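PDB 1O4S: aspartate aminotransferase from Thermotoga maritima, which catalyses the pyridoxal-phosphate-dependent transfer of an amino group from L-aspartate to 2-oxoglutarate, giving oxaloacetate and L-glutamate. Local coordinates for residues B[189-193]-B[194-198]; B[214-217]-B[218-221]; B[283-286]-B[287-290]; B[296-299]-B[300-304]; B[304-307]-B[308-312]. One frame throughout, in Å; residues are numbered along the deposited sequence.

Overall arrangement
All five interactions are local contacts within one subunit of the homodimeric aminotransferase. Interaction 2 lies closest to the active site: Val-215 and Tyr-216 belong to the pyridoxal-5'-phosphate pocket. Interaction 4 touches interaction 2, their centres about 11 Å apart, where Leu-219 and Tyr-221 pack on Phe-302. Interaction 5 continues the same helix, 296-315, shares Glu-304 with interaction 4 and reaches interaction 2 through Lys-306 and Tyr-221. Interaction 1 starts helix 193-206, its centre about 15 Å from that of interaction 2, with no touch between them. Interaction 3, on helix 281-290, is about 32 Å from interactions 1 and 5, centre to centre. Its Ala-287 side chain is about 11 Å from the cofactor.

Interaction 1 (B[189-193]-B[194-198]); sequences VVYRR and EFLEG
Arg-193 and Glu-197 form a salt bridge one turn apart at the start of helix 193-206, where Arg-192 is the N-cap residue. Arg-193 runs out with CG anti to the backbone N (chi1 179°) and the chain straight as far as NE. Glu-197 holds CG beside its own backbone N and is extended beyond it. The guanidinium and carboxylate planes are steeply inclined to each other. NE of Arg-193 donates to OE2 of Glu-197 at 3.2 Å, and the bond is bent, with an N-H...O angle of 139°. The oxygen is met from above the carboxylate plane. With an alanine in place of Glu-197, the guanidinium of Arg-193 would probably lose this charged mate and be freer to turn.

Backbone bonds carry the first turn. Leu-196 N donates to Arg-192 O at 3.3 Å, and Glu-197 N to Arg-193 O at 3.0 Å. Near the cap, OE1 of Glu-194 sits over one face of the Arg-192 guanidinium. It is 4.0 Å from Arg-192 NE, but no N-H points at it; the two are near as opposite charges, at more than salt-bridge distance.

The buried side is apolar. The rings of Tyr-191 and Phe-195 run alongside each other, with planes 72° apart. Phe-131 and Pro-162 touch both side chains, while Ile-180 of strand 175-180 packs on Tyr-191 and Leu-196. Tyr-191 CD2 is 4.0 Å from Phe-195 CE2. At the Tyr-191 ring edge stands Leu-196 CD2, which lies 4.2 Å from Tyr-191 CB.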
# COMPACT_ATOMS: atom_id res chain seq x y z
N VAL B 189 5.29 -8.69 -26.43
CA VAL B 189 4.94 -10.01 -26.92
C VAL B 189 3.90 -10.66 -26.03
O VAL B 189 3.68 -10.27 -24.88
CB VAL B 189 6.15 -10.97 -27.08
CG1 VAL B 189 7.22 -10.34 -27.98
CG2 VAL B 189 6.72 -11.42 -25.70
N VAL B 190 3.27 -11.68 -26.60
CA VAL B 190 2.24 -12.46 -25.98
C VAL B 190 2.74 -13.90 -26.04
O VAL B 190 3.14 -14.39 -27.09
CB VAL B 190 0.95 -12.25 -26.79
CG1 VAL B 190 0.09 -13.48 -26.82
CG2 VAL B 190 0.17 -11.04 -26.33
N TYR B 191 2.73 -14.58 -24.91
CA TYR B 191 3.26 -15.93 -24.82
C TYR B 191 2.34 -16.95 -25.48
O TYR B 191 1.12 -16.87 -25.36
CB TYR B 191 3.51 -16.30 -23.36
CG TYR B 191 4.70 -15.62 -22.70
CD1 TYR B 191 5.58 -14.80 -23.42
CD2 TYR B 191 4.98 -15.84 -21.34
CE1 TYR B 191 6.70 -14.19 -22.79
CE2 TYR B 191 6.10 -15.24 -20.71
CZ TYR B 191 6.95 -14.42 -21.45
OH TYR B 191 8.04 -13.86 -20.86
N ARG B 192 2.96 -17.95 -26.12
CA ARG B 192 2.31 -18.93 -26.95
C ARG B 192 1.53 -19.87 -26.05
O ARG B 192 1.92 -20.13 -24.92
CB ARG B 192 3.36 -19.74 -27.75
CG ARG B 192 4.22 -18.94 -28.78
CD ARG B 192 3.52 -18.65 -30.16
NE ARG B 192 3.79 -19.66 -31.20
CZ ARG B 192 3.28 -19.65 -32.45
NH1 ARG B 192 2.44 -18.70 -32.86
NH2 ARG B 192 3.61 -20.62 -33.30
N ARG B 193 0.42 -20.38 -26.57
CA ARG B 193 -0.45 -21.27 -25.84
C ARG B 193 0.28 -22.55 -25.41
O ARG B 193 0.11 -23.03 -24.30
CB ARG B 193 -1.67 -21.60 -26.71
CG ARG B 193 -2.65 -22.56 -26.06
CD ARG B 193 -3.90 -22.86 -26.86
NE ARG B 193 -4.82 -23.66 -26.05
CZ ARG B 193 -5.90 -23.19 -25.39
NH1 ARG B 193 -6.26 -21.90 -25.45
NH2 ARG B 193 -6.63 -24.05 -24.66
N GLU B 194 1.08 -23.10 -26.32
CA GLU B 194 1.87 -24.32 -26.09
C GLU B 194 2.82 -24.18 -24.88
O GLU B 194 2.93 -25.09 -24.05
CB GLU B 194 2.62 -24.72 -27.39
CG GLU B 194 2.70 -23.64 -28.51
CD GLU B 194 1.36 -23.31 -29.23
OE1 GLU B 194 1.09 -22.11 -29.52
OE2 GLU B 194 0.58 -24.25 -29.52
N PHE B 195 3.48 -23.03 -24.76
CA PHE B 195 4.33 -22.73 -23.61
C PHE B 195 3.52 -22.73 -22.29
O PHE B 195 3.92 -23.37 -21.32
CB PHE B 195 5.06 -21.40 -23.82
CG PHE B 195 5.80 -20.93 -22.60
CD1 PHE B 195 7.10 -21.36 -22.34
CD2 PHE B 195 5.19 -20.07 -21.69
CE1 PHE B 195 7.78 -20.94 -21.19
CE2 PHE B 195 5.85 -19.65 -20.55
CZ PHE B 195 7.15 -20.09 -20.29
N LEU B 196 2.38 -22.05 -22.28
CA LEU B 196 1.55 -21.89 -21.08
C LEU B 196 0.92 -23.19 -20.59
O LEU B 196 0.91 -23.45 -19.40
CB LEU B 196 0.44 -20.84 -21.36
CG LEU B 196 0.98 -19.46 -21.73
CD1 LEU B 196 -0.14 -18.50 -22.10
CD2 LEU B 196 1.83 -18.88 -20.56
N GLU B 197 0.38 -23.98 -21.52
CA GLU B 197 -0.14 -25.33 -21.23
C GLU B 197 0.93 -26.21 -20.61
O GLU B 197 0.66 -26.98 -19.68
CB GLU B 197 -0.65 -26.03 -22.52
CG GLU B 197 -1.86 -25.34 -23.14
CD GLU B 197 -2.39 -26.02 -24.39
OE1 GLU B 197 -1.60 -26.40 -25.30
OE2 GLU B 197 -3.63 -26.16 -24.47
N GLY B 198 2.14 -26.10 -21.14
CA GLY B 198 3.27 -26.85 -20.65
C GLY B 198 3.69 -26.38 -19.27
O GLY B 198 4.06 -27.18 -18.42

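Interaction 2 (B[214-217]-B[218-221]); sequences EVYD and SLVY. With PLP (pyridoxal-5'-phosphate), chain M.
Tyr-216 and Leu-219 are the ends of a type I beta turn, which overlaps another, from Glu-214 to Asp-217, sharing Tyr-216 and Asp-217. Among direct hydrogen bonds, Leu-219 N donates to Tyr-216 O at 2.9 Å. The bond is bent, and its donor stands above the carbonyl plane.

Two waters add bridges. Water 1 accepts from Ser-218 N at 3.0 Å and lies by Val-215 O. Water 2 lies between Asp-217 OD2 and Ser-218 OG. The legs to Val-215 O and Asp-217 OD2 are improbably short, so these bridges are doubtful in detail. The other carboxylate oxygen, Asp-217 OD1, forms a salt bridge with Arg-94.

The apolar contact is loose: Leu-219 CD1 sits at the edge of the Tyr-216 ring, 4.3 Å from its CD1. Separately, the Val-220 CG1 methyl packs on a carbonyl oxygen, 3.4 Å from Asp-217 O.

The cofactor is met by two side chains. Val-215 CG2 lies 3.6 Å from C6 of the pyridoxal-5'-phosphate ring. Tyr-216 holds CG beside its backbone N (chi1 -67°), and its OH reaches O3 of the cofactor at 2.5 Å, a very short hydrogen bond in which either oxygen could be the donor. Tyr-328 OH also bonds to this hydroxyl. Such a short bond to O3 probably fixes the ring's position and would be expected to influence the charge on that oxygen.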
# COMPACT_ATOMS: atom_id res chain seq x y z
N GLU B 214 -1.34 -10.13 -15.95
CA GLU B 214 -2.07 -9.95 -17.20
C GLU B 214 -2.72 -8.57 -17.33
O GLU B 214 -3.77 -8.41 -17.92
CB GLU B 214 -3.07 -11.12 -17.34
CG GLU B 214 -2.36 -12.44 -17.73
CD GLU B 214 -3.27 -13.66 -17.91
OE1 GLU B 214 -4.42 -13.56 -18.44
OE2 GLU B 214 -2.79 -14.78 -17.56
N VAL B 215 -2.07 -7.55 -16.79
CA VAL B 215 -2.65 -6.21 -16.73
C VAL B 215 -2.89 -5.57 -18.10
O VAL B 215 -3.70 -4.65 -18.22
CB VAL B 215 -1.84 -5.20 -15.92
CG1 VAL B 215 -2.04 -5.41 -14.49
CG2 VAL B 215 -0.36 -5.20 -16.31
N TYR B 216 -2.18 -6.08 -19.13
CA TYR B 216 -2.28 -5.54 -20.49
C TYR B 216 -3.16 -6.40 -21.35
O TYR B 216 -3.19 -6.21 -22.54
CB TYR B 216 -0.89 -5.42 -21.11
CG TYR B 216 0.00 -4.40 -20.46
CD1 TYR B 216 -0.17 -3.05 -20.72
CD2 TYR B 216 1.03 -4.76 -19.62
CE1 TYR B 216 0.64 -2.11 -20.15
CE2 TYR B 216 1.86 -3.81 -19.03
CZ TYR B 216 1.64 -2.48 -19.30
OH TYR B 216 2.43 -1.51 -18.75
N ASP B 217 -3.91 -7.31 -20.75
CA ASP B 217 -4.68 -8.29 -21.53
C ASP B 217 -5.77 -7.72 -22.47
O ASP B 217 -6.21 -8.42 -23.39
CB ASP B 217 -5.27 -9.39 -20.65
CG ASP B 217 -6.43 -8.92 -19.77
OD1 ASP B 217 -7.19 -9.79 -19.27
OD2 ASP B 217 -6.64 -7.74 -19.45
N SER B 218 -6.22 -6.49 -22.20
CA SER B 218 -7.21 -5.79 -23.01
C SER B 218 -6.54 -5.13 -24.18
O SER B 218 -7.17 -4.89 -25.19
CB SER B 218 -7.88 -4.65 -22.19
OG SER B 218 -9.08 -5.16 -21.68
N LEU B 219 -5.29 -4.73 -23.98
CA LEU B 219 -4.56 -4.01 -25.01
C LEU B 219 -3.85 -5.02 -25.90
O LEU B 219 -2.62 -5.13 -25.88
CB LEU B 219 -3.60 -3.00 -24.39
CG LEU B 219 -4.29 -1.77 -23.79
CD1 LEU B 219 -3.50 -1.12 -22.71
CD2 LEU B 219 -4.55 -0.78 -24.91
N VAL B 220 -4.64 -5.76 -26.67
CA VAL B 220 -4.13 -6.78 -27.58
C VAL B 220 -4.55 -6.44 -29.02
O VAL B 220 -5.64 -5.90 -29.25
CB VAL B 220 -4.58 -8.21 -27.17
CG1 VAL B 220 -3.85 -8.64 -25.88
CG2 VAL B 220 -6.11 -8.30 -26.99
N TYR B 221 -3.66 -6.73 -29.96
CA TYR B 221 -3.80 -6.33 -31.37
C TYR B 221 -3.90 -7.56 -32.24
O TYR B 221 -3.66 -7.50 -33.44
CB TYR B 221 -2.61 -5.46 -31.79
CG TYR B 221 -2.33 -4.43 -30.75
CD1 TYR B 221 -3.35 -3.56 -30.34
CD2 TYR B 221 -1.09 -4.33 -30.13
CE1 TYR B 221 -3.13 -2.61 -29.35
CE2 TYR B 221 -0.86 -3.38 -29.13
CZ TYR B 221 -1.89 -2.52 -28.73
OH TYR B 221 -1.70 -1.58 -27.74
N1 PLP M . 2.87 -5.05 -14.43
C2 PLP M . 3.41 -4.38 -15.52
C2A PLP M . 4.40 -5.17 -16.33
C3 PLP M . 3.07 -3.05 -15.80
O3 PLP M . 3.55 -2.48 -16.77
C4 PLP M . 2.12 -2.39 -15.00
C4A PLP M . 1.73 -0.93 -15.33
C5 PLP M . 1.58 -3.12 -13.92
C6 PLP M . 1.97 -4.43 -13.65
C5A PLP M . 0.55 -2.61 -12.93
O4P PLP M . 0.57 -1.31 -12.36
P PLP M . -0.60 -0.80 -11.39
O1P PLP M . -0.71 0.62 -11.81
O2P PLP M . -1.82 -1.60 -11.59
O3P PLP M . 0.07 -0.97 -10.08
O HOH W 1 -5.62 -4.80 -19.81
O HOH W 2 -8.91 -6.91 -19.25

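Interaction 3 (B[283-286]-B[287-290]); sequences AQYA and ALKA
Ala-287 N donates to Ala-283 O at 2.9 Å, and Ala-290 N to Ala-286 O at the same length. Between them in sequence, Leu-288 N reaches Gln-284 O at 3.0 Å and Lys-289 N reaches Tyr-285 O at 3.2 Å. The first of the four is nearly straight, with an N-H...O angle of 163°.

Methyl groups sit close to the same carbonyls. Ala-287 CB is 3.4 Å from Ala-283 O, and Ala-290 CB is 3.5 Å from Ala-286 O.

The four N-H to O bonds are the i to i+4 bonds of an alpha helix, here helix 281-290. Its alanines face neighbouring helices and loops. Ala-286 and Ala-290 pack on Val-59 of helix 57-68, Ala-287 on Leu-83 of helix 81-95, and Ala-283 on Asn-280 of the second subunit.

Larger side chains stand on another side. Leu-288 has CG anti to the backbone N (chi1 177°), which turns its branch toward the Tyr-285 ring. Leu-288 CD2 approaches Tyr-285 CD2 obliquely, at 4.2 Å. The Tyr-285 ring also stacks with Phe-66. The Gln-284 amide bonds outside the contact: OE1 accepts from Ile-80 N, while NE2 bonds to Thr-75 OG1 and Ile-279 O. The Lys-289 chain, bent at chi2 and chi3, extends away from 283-286, and its CB is 3.6 Å from Ala-286 O.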
# COMPACT_ATOMS: atom_id res chain seq x y z
N ALA B 283 -12.02 4.89 -4.88
CA ALA B 283 -11.44 4.06 -5.91
C ALA B 283 -12.23 2.73 -6.08
O ALA B 283 -12.43 2.25 -7.18
CB ALA B 283 -9.95 3.77 -5.59
N GLN B 284 -12.65 2.15 -4.99
CA GLN B 284 -13.41 0.91 -5.05
C GLN B 284 -14.68 1.13 -5.81
O GLN B 284 -15.00 0.33 -6.68
CB GLN B 284 -13.66 0.33 -3.69
CG GLN B 284 -12.40 -0.05 -2.99
CD GLN B 284 -12.62 -0.89 -1.75
OE1 GLN B 284 -13.18 -1.96 -1.84
NE2 GLN B 284 -12.13 -0.43 -0.63
N TYR B 285 -15.41 2.20 -5.51
CA TYR B 285 -16.62 2.49 -6.26
C TYR B 285 -16.37 2.86 -7.70
O TYR B 285 -17.14 2.47 -8.59
CB TYR B 285 -17.52 3.50 -5.53
CG TYR B 285 -18.18 2.80 -4.35
CD1 TYR B 285 -17.69 2.93 -3.07
CD2 TYR B 285 -19.27 1.95 -4.55
CE1 TYR B 285 -18.26 2.28 -2.00
CE2 TYR B 285 -19.85 1.29 -3.49
CZ TYR B 285 -19.34 1.47 -2.21
OH TYR B 285 -19.89 0.85 -1.15
N ALA B 286 -15.27 3.56 -7.95
CA ALA B 286 -14.88 3.87 -9.32
C ALA B 286 -14.64 2.56 -10.13
O ALA B 286 -15.11 2.41 -11.24
CB ALA B 286 -13.65 4.75 -9.31
N ALA B 287 -13.91 1.61 -9.54
CA ALA B 287 -13.60 0.34 -10.18
C ALA B 287 -14.85 -0.52 -10.42
O ALA B 287 -14.99 -1.16 -11.45
CB ALA B 287 -12.54 -0.42 -9.35
N LEU B 288 -15.78 -0.49 -9.50
CA LEU B 288 -17.00 -1.25 -9.64
C LEU B 288 -17.75 -0.75 -10.90
O LEU B 288 -18.20 -1.56 -11.71
CB LEU B 288 -17.82 -1.14 -8.34
CG LEU B 288 -19.19 -1.81 -8.25
CD1 LEU B 288 -19.07 -3.33 -8.43
CD2 LEU B 288 -19.79 -1.47 -6.91
N LYS B 289 -17.80 0.56 -11.12
CA LYS B 289 -18.39 1.11 -12.33
C LYS B 289 -17.54 0.80 -13.56
O LYS B 289 -18.06 0.58 -14.65
CB LYS B 289 -18.56 2.63 -12.17
CG LYS B 289 -19.09 3.40 -13.40
CD LYS B 289 -20.49 2.94 -13.90
CE LYS B 289 -21.61 3.18 -12.88
NZ LYS B 289 -23.02 2.89 -13.41
N ALA B 290 -16.23 0.82 -13.39
CA ALA B 290 -15.31 0.54 -14.48
C ALA B 290 -15.55 -0.82 -15.10
O ALA B 290 -15.33 -0.96 -16.29
CB ALA B 290 -13.91 0.64 -14.04

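Interaction 4 (B[296-299]-B[300-304]); sequences SYMV and QTFKE
The first turns of helix 296-315 hold this contact, and Thr-301 and Tyr-297 are its polar pair. The carbonyl O of Tyr-297 is gripped twice by Thr-301, through the backbone N at 3.0 Å and the hydroxyl OG1 at 2.8 Å. The two donors reach it from opposite faces of the carbonyl plane. Thr-301 can do this because OG1 lies beside its own backbone N (chi1 -61°), turned back toward the preceding turn. The hydroxyl proton is thus spent on the backbone.

The same OG1 also lies over one face of the Tyr-297 ring, offset toward the rim and 3.4 Å from Tyr-297 CE1. The tyrosine ring folds back over the hydroxyl, and the two side chains cross.

Regular helix bonds run alongside. Gln-300 N donates to Ser-296 O, Phe-302 N to Met-298 O, and Lys-303 N to Val-299 O at 2.8 Å.

On the buried side Met-298 packs on Phe-302. Met-298 CG meets the edge of the phenylalanine ring in its plane, 3.9 Å from Phe-302 CD2. Phe-302 CD2 is also 3.3 Å from Met-298 O.

Phe-302 meets the Phe-327 ring and makes a cation-pi contact with Arg-305 of its own helix. It also packs against Leu-219 and Tyr-221, in the loop between strand 209-213 and helix 228-231.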
# COMPACT_ATOMS: atom_id res chain seq x y z
N SER B 296 -13.08 -0.15 -25.87
CA SER B 296 -12.83 -0.47 -27.28
C SER B 296 -12.18 0.71 -28.03
O SER B 296 -11.25 0.50 -28.81
CB SER B 296 -14.12 -0.96 -28.01
OG SER B 296 -14.91 0.17 -28.33
N TYR B 297 -12.65 1.94 -27.78
CA TYR B 297 -12.10 3.09 -28.50
C TYR B 297 -10.60 3.26 -28.20
O TYR B 297 -9.80 3.55 -29.09
CB TYR B 297 -12.83 4.43 -28.18
CG TYR B 297 -12.32 5.55 -29.08
CD1 TYR B 297 -11.36 6.48 -28.64
CD2 TYR B 297 -12.74 5.64 -30.43
CE1 TYR B 297 -10.85 7.49 -29.52
CE2 TYR B 297 -12.24 6.63 -31.29
CZ TYR B 297 -11.30 7.55 -30.81
OH TYR B 297 -10.83 8.53 -31.67
N MET B 298 -10.23 3.10 -26.94
CA MET B 298 -8.85 3.23 -26.54
C MET B 298 -8.00 2.15 -27.16
O MET B 298 -6.91 2.41 -27.64
CB MET B 298 -8.77 3.17 -25.03
CG MET B 298 -7.38 3.39 -24.52
SD MET B 298 -7.23 3.21 -22.74
CE MET B 298 -9.04 3.73 -22.04
N VAL B 299 -8.48 0.91 -27.11
CA VAL B 299 -7.70 -0.22 -27.62
C VAL B 299 -7.48 -0.03 -29.13
O VAL B 299 -6.39 -0.31 -29.65
CB VAL B 299 -8.42 -1.57 -27.34
CG1 VAL B 299 -7.76 -2.71 -28.11
CG2 VAL B 299 -8.47 -1.88 -25.83
N GLN B 300 -8.49 0.46 -29.84
CA GLN B 300 -8.37 0.62 -31.30
C GLN B 300 -7.42 1.76 -31.63
O GLN B 300 -6.68 1.70 -32.61
CB GLN B 300 -9.72 0.87 -31.97
CG GLN B 300 -9.67 1.19 -33.49
CD GLN B 300 -9.12 0.04 -34.41
OE1 GLN B 300 -8.68 0.32 -35.55
NE2 GLN B 300 -9.15 -1.21 -33.92
N THR B 301 -7.48 2.82 -30.82
CA THR B 301 -6.53 3.91 -30.94
C THR B 301 -5.08 3.40 -30.76
O THR B 301 -4.20 3.77 -31.53
CB THR B 301 -6.82 4.99 -29.89
OG1 THR B 301 -8.14 5.55 -30.09
CG2 THR B 301 -5.82 6.12 -30.06
N PHE B 302 -4.83 2.57 -29.75
CA PHE B 302 -3.52 1.98 -29.54
C PHE B 302 -3.11 1.01 -30.66
O PHE B 302 -1.94 0.98 -31.05
CB PHE B 302 -3.42 1.29 -28.17
CG PHE B 302 -3.00 2.21 -27.06
CD1 PHE B 302 -1.68 2.56 -26.89
CD2 PHE B 302 -3.93 2.74 -26.19
CE1 PHE B 302 -1.30 3.42 -25.86
CE2 PHE B 302 -3.55 3.58 -25.15
CZ PHE B 302 -2.23 3.92 -25.00
N LYS B 303 -4.06 0.25 -31.17
CA LYS B 303 -3.79 -0.68 -32.30
C LYS B 303 -3.27 0.09 -33.51
O LYS B 303 -2.31 -0.32 -34.13
CB LYS B 303 -5.05 -1.46 -32.68
CG LYS B 303 -4.88 -2.54 -33.76
CD LYS B 303 -6.14 -3.42 -33.83
CE LYS B 303 -5.96 -4.56 -34.82
NZ LYS B 303 -7.24 -5.26 -35.20
N GLU B 304 -3.90 1.21 -33.83
CA GLU B 304 -3.51 1.96 -34.99
C GLU B 304 -2.20 2.74 -34.80
O GLU B 304 -1.46 2.95 -35.77
CB GLU B 304 -4.67 2.79 -35.52
CG GLU B 304 -4.78 4.22 -35.08
CD GLU B 304 -5.85 4.95 -35.88
OE1 GLU B 304 -6.73 4.23 -36.47
OE2 GLU B 304 -5.82 6.23 -35.93

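Interaction 5 (B[304-307]-B[308-312]); sequences ERKN and FVVER
Phe-308 and Asn-307, with Lys-306, bury most surface in this contact, a middle section of the alpha helix 296-315. Phe-308 N donates to Glu-304 O at 3.1 Å. Its CB rests 3.5 Å from the same oxygen. CG is anti to the backbone N (chi1 171°), and the ring leads away from 304-307 to touch Thr-376 and Leu-379 on helix 372-386.

Asn-307 accepts through two oxygens. Its backbone O takes a bond from Glu-311 N at 3.1 Å, nearly straight (170°). Its side-chain OD1 accepts from Lys-306 NZ at 2.9 Å.

Lys-306 is bent at chi2 and chi3, which curls its chain round so that the ammonium reaches that oxygen. The aliphatic part runs beside Val-310, and Lys-306 CD is 3.9 Å from Val-310 CG2. Tyr-221 packs on the same lysine, and Glu-322 forms a long, weak ion pair with NZ. An alanine at this position would remove the aliphatic chain and the ammonium, and would probably leave Asn-307 OD1 without this donor and a gap beside Val-310.

Further side chains tie the helix to its surroundings: Arg-305, in the buried part, forms a salt bridge with Asp-52, and Val-309 and Val-310 pack on Leu-329 of strand 328-332. Val-310 N donates to Lys-306 O at 3.0 Å, and Val-310 CG2 lies 3.2 Å from that same Lys-306 O.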
# COMPACT_ATOMS: atom_id res chain seq x y z
N GLU B 304 -3.90 1.21 -33.83
CA GLU B 304 -3.51 1.96 -34.99
C GLU B 304 -2.20 2.74 -34.80
O GLU B 304 -1.46 2.95 -35.77
CB GLU B 304 -4.67 2.79 -35.52
CG GLU B 304 -4.78 4.22 -35.08
CD GLU B 304 -5.85 4.95 -35.88
OE1 GLU B 304 -6.73 4.23 -36.47
OE2 GLU B 304 -5.82 6.23 -35.93
N ARG B 305 -1.89 3.12 -33.56
CA ARG B 305 -0.58 3.67 -33.23
C ARG B 305 0.52 2.60 -33.36
O ARG B 305 1.62 2.87 -33.84
CB ARG B 305 -0.55 4.22 -31.79
CG ARG B 305 -1.41 5.47 -31.54
CD ARG B 305 -1.67 5.68 -30.13
NE ARG B 305 -2.35 6.94 -29.82
CZ ARG B 305 -2.57 7.36 -28.59
NH1 ARG B 305 -2.17 6.61 -27.57
NH2 ARG B 305 -3.18 8.52 -28.36
N LYS B 306 0.19 1.39 -32.91
CA LYS B 306 1.07 0.24 -32.99
C LYS B 306 1.37 -0.01 -34.46
O LYS B 306 2.52 -0.07 -34.84
CB LYS B 306 0.42 -0.98 -32.32
CG LYS B 306 1.28 -2.27 -32.29
CD LYS B 306 1.21 -3.13 -33.57
CE LYS B 306 -0.17 -3.76 -33.79
NZ LYS B 306 -0.22 -4.71 -34.99
N ASN B 307 0.34 -0.13 -35.29
CA ASN B 307 0.55 -0.34 -36.73
C ASN B 307 1.41 0.74 -37.36
O ASN B 307 2.23 0.45 -38.22
CB ASN B 307 -0.77 -0.39 -37.48
CG ASN B 307 -1.54 -1.66 -37.23
OD1 ASN B 307 -0.97 -2.68 -36.85
ND2 ASN B 307 -2.86 -1.60 -37.43
N PHE B 308 1.22 1.99 -36.94
CA PHE B 308 1.97 3.10 -37.51
C PHE B 308 3.44 3.10 -37.12
O PHE B 308 4.30 3.42 -37.94
CB PHE B 308 1.36 4.45 -37.08
CG PHE B 308 2.20 5.63 -37.47
CD1 PHE B 308 2.27 6.05 -38.79
CD2 PHE B 308 2.98 6.29 -36.52
CE1 PHE B 308 3.08 7.12 -39.16
CE2 PHE B 308 3.78 7.37 -36.87
CZ PHE B 308 3.83 7.78 -38.20
N VAL B 309 3.73 2.80 -35.87
CA VAL B 309 5.11 2.81 -35.41
C VAL B 309 5.86 1.61 -35.99
O VAL B 309 7.03 1.71 -36.35
CB VAL B 309 5.24 2.86 -33.85
CG1 VAL B 309 4.53 1.68 -33.16
CG2 VAL B 309 6.72 2.87 -33.43
N VAL B 310 5.16 0.48 -36.09
CA VAL B 310 5.72 -0.75 -36.63
C VAL B 310 6.11 -0.50 -38.08
O VAL B 310 7.27 -0.67 -38.43
CB VAL B 310 4.75 -1.96 -36.46
CG1 VAL B 310 5.12 -3.12 -37.37
CG2 VAL B 310 4.75 -2.42 -35.00
N GLU B 311 5.17 -0.05 -38.91
CA GLU B 311 5.48 0.23 -40.31
C GLU B 311 6.67 1.19 -40.42
O GLU B 311 7.59 0.97 -41.18
CB GLU B 311 4.29 0.80 -41.09
CG GLU B 311 4.71 1.29 -42.50
CD GLU B 311 3.57 1.42 -43.52
OE1 GLU B 311 3.89 1.70 -44.72
OE2 GLU B 311 2.38 1.27 -43.14
N ARG B 312 6.63 2.26 -39.65
CA ARG B 312 7.65 3.29 -39.73
C ARG B 312 9.06 2.77 -39.42
O ARG B 312 10.02 3.06 -40.15
CB ARG B 312 7.28 4.42 -38.80
CG ARG B 312 8.03 5.67 -39.05
CD ARG B 312 7.71 6.33 -40.37
NE ARG B 312 7.53 7.74 -40.08
CZ ARG B 312 8.51 8.62 -39.90
NH1 ARG B 312 9.79 8.30 -40.05
NH2 ARG B 312 8.18 9.87 -39.59